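Local coordinates for protein vinylacetyl-CoA Delta-isomerase (Nitrosopumilus maritimus SCM1, PDB 6VJR) that probably isomerises vinylacetyl-CoA and acts as a 4-hydroxybutyryl-CoA dehydratase, using bound FAD and a [4Fe-4S] cluster, at residues A[236-247]-A[419-430]; A[303-314]-A[376-384]. One frame throughout, in Å; residues are numbered along the deposited sequence.

Contact 1. Residues A[236-247]-A[419-430]; sequences RSMEEGDIDDGN and ENRMRILRLIEN. With NA (sodium ion), chain K; NA (sodium ion), chain L.
Arg236 meets Glu429 end-on, NH1 lying 2.9 Å from Glu429 OE1 and NH2 3.1 Å from Glu429 OE2. The two flat groups are turned 59° apart, and both nitrogens come from above the carboxylate plane. Glu429 OE1 takes a second bond from Arg426 NH1, which arrives over the opposite face, so this buried oxygen is gripped by two arginines, one over each face. Arg236 NH1 also donates to Asp244 O, in its own guanidinium plane. With chi2 bent to -66°, Arg426 swings out across the helix and sets NE 3.0 Å from Asp244 OD1; the other carboxylate oxygen of Asp244 accepts from Glu394 N and pairs with Arg230 of the third subunit. Arg426 NH2 is taken up by Leu391 O. Further along, Ile243 CG1 sits over the guanidinium face of Arg423, 3.6 Å from its NH2, while Glu419 OE2 holds NE and NH2 of that arginine at the edge. Gly246 CA lies 3.5 Å from Arg426 O, where any CB would clash with the helix. On the loop's far side Arg236 O, Glu239 O, Gly241 O and Asp245 OD1 bind a sodium ion, completed by two waters. Together this is a buried four-residue salt-bridge network, Arg236-Asp244-Arg426-Glu429, docking a sodium-binding loop onto a helix.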
loop_
_atom_site.group_PDB
_atom_site.type_symbol
_atom_site.label_atom_id
_atom_site.label_comp_id
_atom_site.label_asym_id
_atom_site.label_seq_id
_atom_site.Cartn_x
_atom_site.Cartn_y
_atom_site.Cartn_z
ATOM N N ARG A 236 32.005 6.117 -11.338
ATOM C CA ARG A 236 32.649 6.459 -10.089
ATOM C C ARG A 236 33.761 5.464 -9.777
ATOM O O ARG A 236 34.742 5.799 -9.081
ATOM C CB ARG A 236 31.659 6.502 -8.934
ATOM C CG ARG A 236 30.705 7.677 -9.096
ATOM C CD ARG A 236 29.875 7.881 -7.890
ATOM N NE ARG A 236 28.840 8.907 -8.033
ATOM C CZ ARG A 236 28.032 9.302 -7.076
ATOM N NH1 ARG A 236 28.169 8.829 -5.873
ATOM N NH2 ARG A 236 27.057 10.201 -7.306
ATOM N N SER A 237 33.556 4.225 -10.210
ATOM C CA SER A 237 34.534 3.171 -10.017
ATOM C C SER A 237 35.888 3.543 -10.623
ATOM O O SER A 237 36.907 3.083 -10.132
ATOM C CB SER A 237 34.048 1.866 -10.612
ATOM O OG SER A 237 33.924 1.966 -12.028
ATOM N N MET A 238 35.869 4.292 -11.726
ATOM C CA MET A 238 37.045 4.651 -12.490
ATOM C C MET A 238 37.712 5.923 -11.970
ATOM O O MET A 238 38.779 6.280 -12.462
ATOM C CB MET A 238 36.670 4.818 -13.967
ATOM C CG MET A 238 36.153 3.511 -14.534
ATOM S SD MET A 238 35.265 3.620 -16.095
ATOM C CE MET A 238 36.540 4.257 -17.189
ATOM N N GLU A 239 37.056 6.625 -11.045
ATOM C CA GLU A 239 37.615 7.811 -10.419
ATOM C C GLU A 239 38.506 7.373 -9.263
ATOM O O GLU A 239 38.222 6.382 -8.605
ATOM C CB GLU A 239 36.551 8.724 -9.801
ATOM C CG GLU A 239 35.418 9.173 -10.722
ATOM C CD GLU A 239 34.216 9.740 -9.946
ATOM O OE1 GLU A 239 33.203 10.080 -10.643
ATOM O OE2 GLU A 239 34.283 9.843 -8.650
ATOM N N GLU A 240 39.573 8.127 -9.028
ATOM C CA GLU A 240 40.393 7.922 -7.855
ATOM C C GLU A 240 39.528 8.234 -6.643
ATOM O O GLU A 240 38.634 9.100 -6.667
ATOM C CB GLU A 240 41.643 8.804 -7.835
ATOM C CG GLU A 240 42.547 8.530 -9.025
ATOM C CD GLU A 240 43.693 7.575 -8.740
ATOM O OE1 GLU A 240 43.417 6.465 -8.235
ATOM O OE2 GLU A 240 44.863 7.960 -9.007
ATOM N N GLY A 241 39.773 7.465 -5.611
ATOM C CA GLY A 241 39.050 7.565 -4.364
ATOM C C GLY A 241 37.944 6.519 -4.336
ATOM O O GLY A 241 37.335 6.216 -5.363
ATOM N N ASP A 242 37.652 6.013 -3.139
ATOM C CA ASP A 242 36.695 4.938 -2.986
ATOM C C ASP A 242 35.423 5.350 -2.237
ATOM O O ASP A 242 34.472 4.585 -2.229
ATOM C CB ASP A 242 37.367 3.767 -2.288
ATOM C CG ASP A 242 38.405 3.026 -3.127
ATOM O OD1 ASP A 242 38.412 3.192 -4.393
ATOM O OD2 ASP A 242 39.193 2.272 -2.515
ATOM N N ILE A 243 35.379 6.517 -1.597
ATOM C CA ILE A 243 34.216 6.881 -0.810
ATOM C C ILE A 243 32.970 7.047 -1.682
ATOM O O ILE A 243 31.932 6.507 -1.335
ATOM C CB ILE A 243 34.504 8.102 0.063
ATOM C CG1 ILE A 243 35.571 7.813 1.118
ATOM C CG2 ILE A 243 33.222 8.646 0.670
ATOM C CD1 ILE A 243 35.912 9.005 1.988
ATOM N N ASP A 244 33.079 7.748 -2.814
ATOM C CA ASP A 244 31.889 8.082 -3.587
ATOM C C ASP A 244 31.259 6.849 -4.238
ATOM O O ASP A 244 30.090 6.857 -4.583
ATOM C CB ASP A 244 32.167 9.210 -4.566
ATOM C CG ASP A 244 32.541 10.527 -3.910
ATOM O OD1 ASP A 244 32.290 10.633 -2.696
ATOM O OD2 ASP A 244 33.095 11.421 -4.611
ATOM N N ASP A 245 32.005 5.749 -4.358
ATOM C CA ASP A 245 31.475 4.495 -4.852
ATOM C C ASP A 245 30.422 3.852 -3.925
ATOM O O ASP A 245 29.612 3.007 -4.380
ATOM C CB ASP A 245 32.561 3.424 -5.007
ATOM C CG ASP A 245 33.823 3.749 -5.810
ATOM O OD1 ASP A 245 34.199 4.923 -5.923
ATOM O OD2 ASP A 245 34.446 2.820 -6.354
ATOM N N GLY A 246 30.497 4.147 -2.616
ATOM C CA GLY A 246 29.587 3.613 -1.608
ATOM C C GLY A 246 29.994 2.225 -1.155
ATOM O O GLY A 246 30.331 2.019 0.013
ATOM N N ASN A 247 29.910 1.268 -2.080
ATOM C CA ASN A 247 30.467 -0.059 -1.915
ATOM C C ASN A 247 31.568 -0.205 -2.954
ATOM O O ASN A 247 31.319 -0.492 -4.133
ATOM C CB ASN A 247 29.363 -1.074 -2.138
ATOM C CG ASN A 247 29.776 -2.516 -1.972
ATOM O OD1 ASN A 247 30.970 -2.866 -1.993
ATOM N ND2 ASN A 247 28.764 -3.360 -1.782
ATOM N N GLU A 419 34.154 11.451 8.102
ATOM C CA GLU A 419 34.399 10.555 7.001
ATOM C C GLU A 419 33.476 9.321 7.084
ATOM O O GLU A 419 33.015 8.796 6.075
ATOM C CB GLU A 419 35.853 10.111 6.990
ATOM C CG GLU A 419 36.160 9.276 5.761
ATOM C CD GLU A 419 37.613 8.897 5.558
ATOM O OE1 GLU A 419 38.504 9.651 6.002
ATOM O OE2 GLU A 419 37.850 7.796 4.989
ATOM N N ASN A 420 33.236 8.818 8.303
ATOM C CA ASN A 420 32.343 7.676 8.448
ATOM C C ASN A 420 30.899 8.030 8.076
ATOM O O ASN A 420 30.199 7.220 7.442
ATOM C CB ASN A 420 32.391 7.078 9.846
ATOM C CG ASN A 420 33.717 6.435 10.176
ATOM O OD1 ASN A 420 34.474 6.022 9.294
ATOM N ND2 ASN A 420 33.948 6.249 11.457
ATOM N N ARG A 421 30.430 9.245 8.451
ATOM C CA ARG A 421 29.103 9.675 8.059
ATOM C C ARG A 421 28.985 9.784 6.541
ATOM O O ARG A 421 28.001 9.338 5.966
ATOM C CB ARG A 421 28.781 10.951 8.804
ATOM C CG ARG A 421 27.370 11.466 8.623
ATOM C CD ARG A 421 27.037 12.543 9.654
ATOM N NE ARG A 421 25.670 13.050 9.487
ATOM C CZ ARG A 421 25.286 14.197 8.915
ATOM N NH1 ARG A 421 26.193 15.064 8.495
ATOM N NH2 ARG A 421 23.991 14.402 8.696
ATOM N N MET A 422 29.998 10.347 5.898
ATOM C CA MET A 422 30.045 10.382 4.443
ATOM C C MET A 422 29.994 8.981 3.837
ATOM O O MET A 422 29.261 8.744 2.876
ATOM C CB MET A 422 31.255 11.149 3.918
ATOM C CG MET A 422 31.234 12.572 4.340
ATOM S SD MET A 422 32.604 13.584 3.746
ATOM C CE MET A 422 32.727 12.860 2.106
ATOM N N ARG A 423 30.801 8.065 4.354
ATOM C CA ARG A 423 30.851 6.735 3.780
ATOM C C ARG A 423 29.486 6.039 3.854
ATOM O O ARG A 423 29.072 5.371 2.912
ATOM C CB ARG A 423 31.909 5.887 4.506
ATOM C CG ARG A 423 33.326 6.205 4.081
ATOM C CD ARG A 423 34.346 5.509 4.973
ATOM N NE ARG A 423 35.725 5.679 4.544
ATOM C CZ ARG A 423 36.260 5.119 3.477
ATOM N NH1 ARG A 423 35.642 4.146 2.837
ATOM N NH2 ARG A 423 37.488 5.457 3.129
ATOM N N ILE A 424 28.797 6.164 4.997
ATOM C CA ILE A 424 27.540 5.443 5.144
ATOM C C ILE A 424 26.476 6.075 4.225
ATOM O O ILE A 424 25.683 5.370 3.612
ATOM C CB ILE A 424 27.076 5.289 6.602
ATOM C CG1 ILE A 424 26.149 4.076 6.704
ATOM C CG2 ILE A 424 26.442 6.561 7.148
ATOM C CD1 ILE A 424 26.893 2.754 6.647
ATOM N N LEU A 425 26.467 7.400 4.083
ATOM C CA LEU A 425 25.567 8.053 3.143
ATOM C C LEU A 425 25.796 7.584 1.704
ATOM O O LEU A 425 24.834 7.297 0.977
ATOM C CB LEU A 425 25.662 9.574 3.260
ATOM C CG LEU A 425 25.118 10.189 4.557
ATOM C CD1 LEU A 425 25.658 11.567 4.761
ATOM C CD2 LEU A 425 23.607 10.231 4.494
ATOM N N ARG A 426 27.067 7.484 1.311
ATOM C CA ARG A 426 27.407 6.971 -0.028
ATOM C C ARG A 426 26.918 5.530 -0.212
ATOM O O ARG A 426 26.503 5.154 -1.292
ATOM C CB ARG A 426 28.903 7.102 -0.331
ATOM C CG ARG A 426 29.290 8.564 -0.561
ATOM C CD ARG A 426 28.649 9.119 -1.814
ATOM N NE ARG A 426 29.300 10.371 -2.175
ATOM C CZ ARG A 426 28.644 11.466 -2.634
ATOM N NH1 ARG A 426 27.416 11.334 -3.077
ATOM N NH2 ARG A 426 29.281 12.625 -2.716
ATOM N N LEU A 427 27.024 4.686 0.832
ATOM C CA LEU A 427 26.510 3.333 0.748
ATOM C C LEU A 427 25.007 3.334 0.434
ATOM O O LEU A 427 24.535 2.587 -0.457
ATOM C CB LEU A 427 26.891 2.472 1.939
ATOM C CG LEU A 427 26.422 1.023 1.861
ATOM C CD1 LEU A 427 27.030 0.270 0.693
ATOM C CD2 LEU A 427 26.714 0.327 3.169
ATOM N N ILE A 428 24.255 4.164 1.163
ATOM C CA ILE A 428 22.809 4.274 0.930
ATOM C C ILE A 428 22.528 4.762 -0.491
ATOM O O ILE A 428 21.685 4.188 -1.179
ATOM C CB ILE A 428 22.127 5.133 2.006
ATOM C CG1 ILE A 428 22.288 4.496 3.375
ATOM C CG2 ILE A 428 20.650 5.297 1.669
ATOM C CD1 ILE A 428 21.854 5.372 4.544
ATOM N N GLU A 429 23.243 5.792 -0.945
ATOM C CA GLU A 429 23.093 6.271 -2.316
ATOM C C GLU A 429 23.358 5.153 -3.333
ATOM O O GLU A 429 22.618 4.943 -4.282
ATOM C CB GLU A 429 24.017 7.468 -2.540
ATOM C CG GLU A 429 23.840 8.144 -3.891
ATOM C CD GLU A 429 25.008 9.037 -4.365
ATOM O OE1 GLU A 429 26.141 8.882 -3.832
ATOM O OE2 GLU A 429 24.811 9.902 -5.261
ATOM N N ASN A 430 24.427 4.398 -3.099
ATOM C CA ASN A 430 24.831 3.332 -3.994
ATOM C C ASN A 430 23.762 2.255 -4.142
ATOM O O ASN A 430 23.581 1.712 -5.221
ATOM C CB ASN A 430 26.129 2.722 -3.466
ATOM C CG ASN A 430 26.561 1.422 -4.100
ATOM O OD1 ASN A 430 27.048 1.373 -5.239
ATOM N ND2 ASN A 430 26.334 0.348 -3.385
HETATM NA NA NA K . 36.057 5.820 -7.156
HETATM NA NA NA L . 38.155 2.053 -8.361
HETATM O O HOH W 1 35.537 8.264 -6.752
HETATM O O HOH W 2 36.873 3.626 -6.993
HETATM O O HOH W 3 38.909 0.928 -6.118
HETATM O O HOH W 4 27.400 5.980 -4.024
HETATM O O HOH W 5 31.497 4.671 1.208
HETATM O O HOH W 6 36.983 -0.130 -8.732
HETATM O O HOH W 7 39.922 1.160 -8.829
#

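Contact 2. Residues A[303-314]-A[376-384]; sequences LIGAAATIADYN and ISRLAQDIA. With FAD (flavin-adenine dinucleotide), chain V.
Ala307 and Ala380 bring the two helices together, their CA atoms 5.3 Å apart. The segments 303-314 and 376-384 run nearly parallel, 13° between their directions and 8.9 Å between their axes at closest approach, and the small alanines permit that spacing. Around this point the interface is apolar, with no direct hydrogen bond across it. At the N-terminal end Leu303 splays its two methyls over the neighbouring helix: CD1 rests 3.8 Å from Ala380 CB, while CD2 reaches Ile376 CG2 and the Ser377 side chain, whose OG bonds to Pro373 O. Its CG stands opposite the backbone N (chi1 -171°), which carries both methyls across to that helix. An alanine here is likely to open a gap over Ala380 and leave Ile376 CG2 without its methyl partner. Further on, Ile383 CG2 pushes in closely, 3.4 Å from Ala307 O and 3.9 Å from Ala311 CB, and its CD1 touches Ala307 CB. Ile310 slides past it in the opposite direction and lays CG2 3.7 Å from Ala384 CA. At the C-terminal end the contact turns polar. One water accepts from Asn314 ND2 and donates to Ile383 O and to the FAD ribose oxygen O4B, tying both helices to the cofactor, while Asn314 OD1 probably accepts from Arg421 NH2. Asp382 OD1 accepts from FAD O3B at 2.8 Å, its other oxygen paired with Lys325. The pair lies within a helical bundle: Ile310 and Ala306 pack on Ile428 of helix 418-432, Leu303 and Ile376 on Tyr440 of helix 437-446, and Ile304 and Leu379 on Met329 of helix 320-345.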
loop_
_atom_site.group_PDB
_atom_site.type_symbol
_atom_site.label_atom_id
_atom_site.label_comp_id
_atom_site.label_asym_id
_atom_site.label_seq_id
_atom_site.Cartn_x
_atom_site.Cartn_y
_atom_site.Cartn_z
ATOM N N LEU A 303 21.199 -2.700 3.902
ATOM C CA LEU A 303 20.535 -1.406 3.794
ATOM C C LEU A 303 19.922 -0.984 5.128
ATOM O O LEU A 303 19.968 0.162 5.531
ATOM C CB LEU A 303 19.581 -1.456 2.617
ATOM C CG LEU A 303 18.970 -0.101 2.258
ATOM C CD1 LEU A 303 19.968 0.976 2.085
ATOM C CD2 LEU A 303 18.150 -0.287 0.968
ATOM N N ILE A 304 19.324 -1.947 5.831
ATOM C CA ILE A 304 18.754 -1.696 7.146
ATOM C C ILE A 304 19.869 -1.249 8.099
ATOM O O ILE A 304 19.773 -0.266 8.834
ATOM C CB ILE A 304 18.026 -2.938 7.658
ATOM C CG1 ILE A 304 16.776 -3.223 6.857
ATOM C CG2 ILE A 304 17.770 -2.817 9.156
ATOM C CD1 ILE A 304 16.216 -4.610 7.080
ATOM N N GLY A 305 20.985 -1.975 8.061
ATOM C CA GLY A 305 22.139 -1.617 8.847
ATOM C C GLY A 305 22.661 -0.211 8.514
ATOM O O GLY A 305 23.079 0.521 9.415
ATOM N N ALA A 306 22.676 0.155 7.228
ATOM C CA ALA A 306 23.117 1.476 6.836
ATOM C C ALA A 306 22.173 2.547 7.370
ATOM O O ALA A 306 22.644 3.573 7.872
ATOM C CB ALA A 306 23.254 1.552 5.366
ATOM N N ALA A 307 20.855 2.308 7.264
ATOM C CA ALA A 307 19.885 3.277 7.752
ATOM C C ALA A 307 20.054 3.451 9.282
ATOM O O ALA A 307 20.023 4.553 9.824
ATOM C CB ALA A 307 18.510 2.778 7.386
ATOM N N ALA A 308 20.244 2.346 10.024
ATOM C CA ALA A 308 20.407 2.411 11.478
ATOM C C ALA A 308 21.685 3.162 11.831
ATOM O O ALA A 308 21.730 3.900 12.822
ATOM C CB ALA A 308 20.385 1.035 12.100
ATOM N N THR A 309 22.732 2.942 11.016
ATOM C CA THR A 309 23.991 3.638 11.250
ATOM C C THR A 309 23.838 5.146 11.066
ATOM O O THR A 309 24.332 5.897 11.904
ATOM C CB THR A 309 25.100 3.058 10.398
ATOM O OG1 THR A 309 25.301 1.677 10.698
ATOM C CG2 THR A 309 26.388 3.830 10.555
ATOM N N ILE A 310 23.249 5.584 9.947
ATOM C CA ILE A 310 23.111 7.030 9.744
ATOM C C ILE A 310 22.236 7.666 10.838
ATOM O O ILE A 310 22.503 8.776 11.293
ATOM C CB ILE A 310 22.696 7.386 8.304
ATOM C CG1 ILE A 310 22.779 8.876 8.039
ATOM C CG2 ILE A 310 21.286 6.900 7.969
ATOM C CD1 ILE A 310 24.137 9.513 8.238
ATOM N N ALA A 311 21.181 6.991 11.293
ATOM C CA ALA A 311 20.351 7.494 12.384
ATOM C C ALA A 311 21.192 7.726 13.641
ATOM O O ALA A 311 21.079 8.763 14.308
ATOM C CB ALA A 311 19.175 6.587 12.683
ATOM N N ASP A 312 22.074 6.765 13.950
ATOM C CA ASP A 312 23.009 6.864 15.059
ATOM C C ASP A 312 23.936 8.068 14.898
ATOM O O ASP A 312 24.016 8.920 15.797
ATOM C CB ASP A 312 23.750 5.540 15.122
ATOM C CG ASP A 312 24.906 5.448 16.081
ATOM O OD1 ASP A 312 25.201 6.461 16.687
ATOM O OD2 ASP A 312 25.516 4.346 16.178
ATOM N N TYR A 313 24.544 8.200 13.715
ATOM C CA TYR A 313 25.474 9.295 13.454
ATOM C C TYR A 313 24.778 10.662 13.519
ATOM O O TYR A 313 25.422 11.680 13.839
ATOM C CB TYR A 313 26.084 9.070 12.075
ATOM C CG TYR A 313 27.079 7.922 11.948
ATOM C CD1 TYR A 313 27.636 7.295 13.066
ATOM C CD2 TYR A 313 27.567 7.571 10.693
ATOM C CE1 TYR A 313 28.581 6.303 12.905
ATOM C CE2 TYR A 313 28.549 6.613 10.546
ATOM C CZ TYR A 313 29.090 6.015 11.658
ATOM O OH TYR A 313 30.039 5.035 11.465
ATOM N N ASN A 314 23.487 10.688 13.121
ATOM C CA ASN A 314 22.704 11.905 13.147
ATOM C C ASN A 314 22.253 12.285 14.539
ATOM O O ASN A 314 21.727 13.384 14.695
ATOM C CB ASN A 314 21.500 11.884 12.212
ATOM C CG ASN A 314 21.840 11.879 10.746
ATOM O OD1 ASN A 314 22.930 12.293 10.344
ATOM N ND2 ASN A 314 20.871 11.501 9.917
ATOM N N ILE A 376 11.806 -0.445 0.955
ATOM C CA ILE A 376 12.933 -0.432 1.870
ATOM C C ILE A 376 13.876 0.711 1.495
ATOM O O ILE A 376 14.408 1.440 2.367
ATOM C CB ILE A 376 13.584 -1.833 1.861
ATOM C CG1 ILE A 376 12.635 -2.929 2.418
ATOM C CG2 ILE A 376 14.880 -1.830 2.649
ATOM C CD1 ILE A 376 13.104 -4.347 2.196
ATOM N N SER A 377 14.089 0.905 0.196
ATOM C CA SER A 377 14.941 1.980 -0.271
ATOM C C SER A 377 14.366 3.351 0.070
ATOM O O SER A 377 15.108 4.243 0.487
ATOM C CB SER A 377 15.151 1.850 -1.751
ATOM O OG SER A 377 15.907 0.689 -2.019
ATOM N N ARG A 378 13.064 3.523 -0.122
ATOM C CA ARG A 378 12.409 4.791 0.204
ATOM C C ARG A 378 12.616 5.130 1.676
ATOM O O ARG A 378 12.993 6.241 2.036
ATOM C CB ARG A 378 10.928 4.736 -0.144
ATOM C CG ARG A 378 10.223 6.075 -0.053
ATOM C CD ARG A 378 8.766 5.948 -0.445
ATOM N NE ARG A 378 7.935 5.334 0.574
ATOM C CZ ARG A 378 7.451 5.948 1.637
ATOM N NH1 ARG A 378 7.475 7.282 1.740
ATOM N NH2 ARG A 378 6.831 5.224 2.537
ATOM N N LEU A 379 12.398 4.147 2.552
ATOM C CA LEU A 379 12.524 4.356 3.984
ATOM C C LEU A 379 13.964 4.681 4.376
ATOM O O LEU A 379 14.200 5.491 5.269
ATOM C CB LEU A 379 11.971 3.180 4.774
ATOM C CG LEU A 379 10.475 2.931 4.606
ATOM C CD1 LEU A 379 10.064 1.679 5.315
ATOM C CD2 LEU A 379 9.639 4.129 5.081
ATOM N N ALA A 380 14.922 3.974 3.776
ATOM C CA ALA A 380 16.336 4.296 3.993
ATOM C C ALA A 380 16.664 5.753 3.658
ATOM O O ALA A 380 17.402 6.428 4.387
ATOM C CB ALA A 380 17.243 3.308 3.262
ATOM N N GLN A 381 16.106 6.247 2.560
ATOM C CA GLN A 381 16.373 7.622 2.167
ATOM C C GLN A 381 15.724 8.589 3.149
ATOM O O GLN A 381 16.302 9.623 3.451
ATOM C CB GLN A 381 15.883 7.896 0.753
ATOM C CG GLN A 381 16.657 7.119 -0.292
ATOM C CD GLN A 381 16.441 7.669 -1.683
ATOM O OE1 GLN A 381 15.635 8.592 -1.902
ATOM N NE2 GLN A 381 17.213 7.148 -2.626
ATOM N N ASP A 382 14.528 8.267 3.637
ATOM C CA ASP A 382 13.889 9.097 4.683
ATOM C C ASP A 382 14.818 9.220 5.899
ATOM O O ASP A 382 15.154 10.308 6.407
ATOM C CB ASP A 382 12.566 8.473 5.082
ATOM C CG ASP A 382 11.754 9.172 6.172
ATOM O OD1 ASP A 382 12.226 10.218 6.743
ATOM O OD2 ASP A 382 10.638 8.676 6.465
ATOM N N ILE A 383 15.291 8.061 6.388
ATOM C CA ILE A 383 16.120 8.054 7.591
ATOM C C ILE A 383 17.435 8.802 7.361
ATOM O O ILE A 383 17.961 9.427 8.272
ATOM C CB ILE A 383 16.336 6.604 8.058
ATOM C CG1 ILE A 383 15.000 5.967 8.474
ATOM C CG2 ILE A 383 17.368 6.561 9.171
ATOM C CD1 ILE A 383 15.007 4.491 8.654
ATOM N N ALA A 384 18.005 8.714 6.157
ATOM C CA ALA A 384 19.327 9.295 5.893
ATOM C C ALA A 384 19.323 10.827 5.912
ATOM O O ALA A 384 20.292 11.452 6.372
ATOM C CB ALA A 384 19.826 8.796 4.576
HETATM P PA FAD V . 17.540 15.134 8.798
HETATM O O1A FAD V . 16.897 16.208 9.586
HETATM O O2A FAD V . 18.876 14.628 9.217
HETATM O O5B FAD V . 16.462 13.978 8.692
HETATM C C5B FAD V . 16.881 12.591 8.638
HETATM C C4B FAD V . 15.871 11.736 9.363
HETATM O O4B FAD V . 15.973 12.032 10.774
HETATM C C3B FAD V . 14.386 11.984 8.987
HETATM O O3B FAD V . 13.641 10.767 9.074
HETATM C C2B FAD V . 13.912 12.992 10.069
HETATM O O2B FAD V . 12.525 13.004 10.349
HETATM C C1B FAD V . 14.714 12.502 11.269
HETATM N N9A FAD V . 14.939 13.500 12.301
HETATM C C8A FAD V . 15.760 14.596 12.246
HETATM N N7A FAD V . 15.758 15.309 13.350
HETATM C C5A FAD V . 14.884 14.653 14.188
HETATM C C6A FAD V . 14.480 14.909 15.513
HETATM N N6A FAD V . 14.943 15.927 16.228
HETATM N N1A FAD V . 13.566 14.073 16.069
HETATM C C2A FAD V . 13.142 13.045 15.319
HETATM N N3A FAD V . 13.448 12.709 14.068
HETATM C C4A FAD V . 14.368 13.530 13.556
HETATM N N1 FAD V . 16.572 23.504 2.100
HETATM C C2 FAD V . 16.663 24.853 1.885
HETATM O O2 FAD V . 16.710 25.677 2.798
HETATM N N3 FAD V . 16.719 25.333 0.594
HETATM C C4 FAD V . 16.645 24.619 -0.570
HETATM O O4 FAD V . 16.785 25.160 -1.673
HETATM C C4X FAD V . 16.641 23.210 -0.347
HETATM N N5 FAD V . 16.641 22.406 -1.423
HETATM C C5X FAD V . 16.824 21.055 -1.216
HETATM C C6 FAD V . 17.039 20.191 -2.295
HETATM C C7 FAD V . 17.295 18.831 -2.108
HETATM C C7M FAD V . 17.625 17.942 -3.280
HETATM C C8 FAD V . 17.091 18.264 -0.848
HETATM C C8M FAD V . 17.334 16.804 -0.597
HETATM C C9 FAD V . 16.885 19.101 0.232
HETATM C C9A FAD V . 16.737 20.496 0.070
HETATM N N10 FAD V . 16.559 21.361 1.154
HETATM C C10 FAD V . 16.606 22.737 1.011
HETATM C "C1'" FAD V . 16.742 20.805 2.504
HETATM C "C2'" FAD V . 15.579 20.047 3.116
HETATM O "O2'" FAD V . 14.677 21.009 3.650
HETATM C "C3'" FAD V . 16.108 19.128 4.202
HETATM O "O3'" FAD V . 16.748 18.065 3.516
HETATM C "C4'" FAD V . 15.032 18.641 5.181
HETATM O "O4'" FAD V . 14.555 19.664 6.048
HETATM C "C5'" FAD V . 15.506 17.464 6.003
HETATM O "O5'" FAD V . 16.652 17.911 6.783
HETATM P P FAD V . 17.996 17.051 6.721
HETATM O O1P FAD V . 18.417 16.871 5.341
HETATM O O2P FAD V . 18.929 17.689 7.675
HETATM O O3P FAD V . 17.640 15.613 7.258
HETATM O O HOH W 8 18.487 10.199 10.855
#

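Overall arrangement
The centres of contacts 1 and 2 lie about 15 Å apart, and helix 418-432 joins them. Along the chain, segment 236-247 comes first, in the loop between strands 224-228 and 254-259; 303-314 and 376-384 follow, and 419-430 closes the series. Contact 1 thus connects the N-terminal family region to the C-terminal one, whereas contact 2 lies wholly in the latter. Helix 418-432 turns one side to the sodium-binding loop and another to helix 295-314, where Asn420 packs against Tyr313. Both contacts also touch the third subunit, which supplies further residues that hydrogen-bond the FAD seen at contact 2, so binding of this cofactor is completed across a subunit interface.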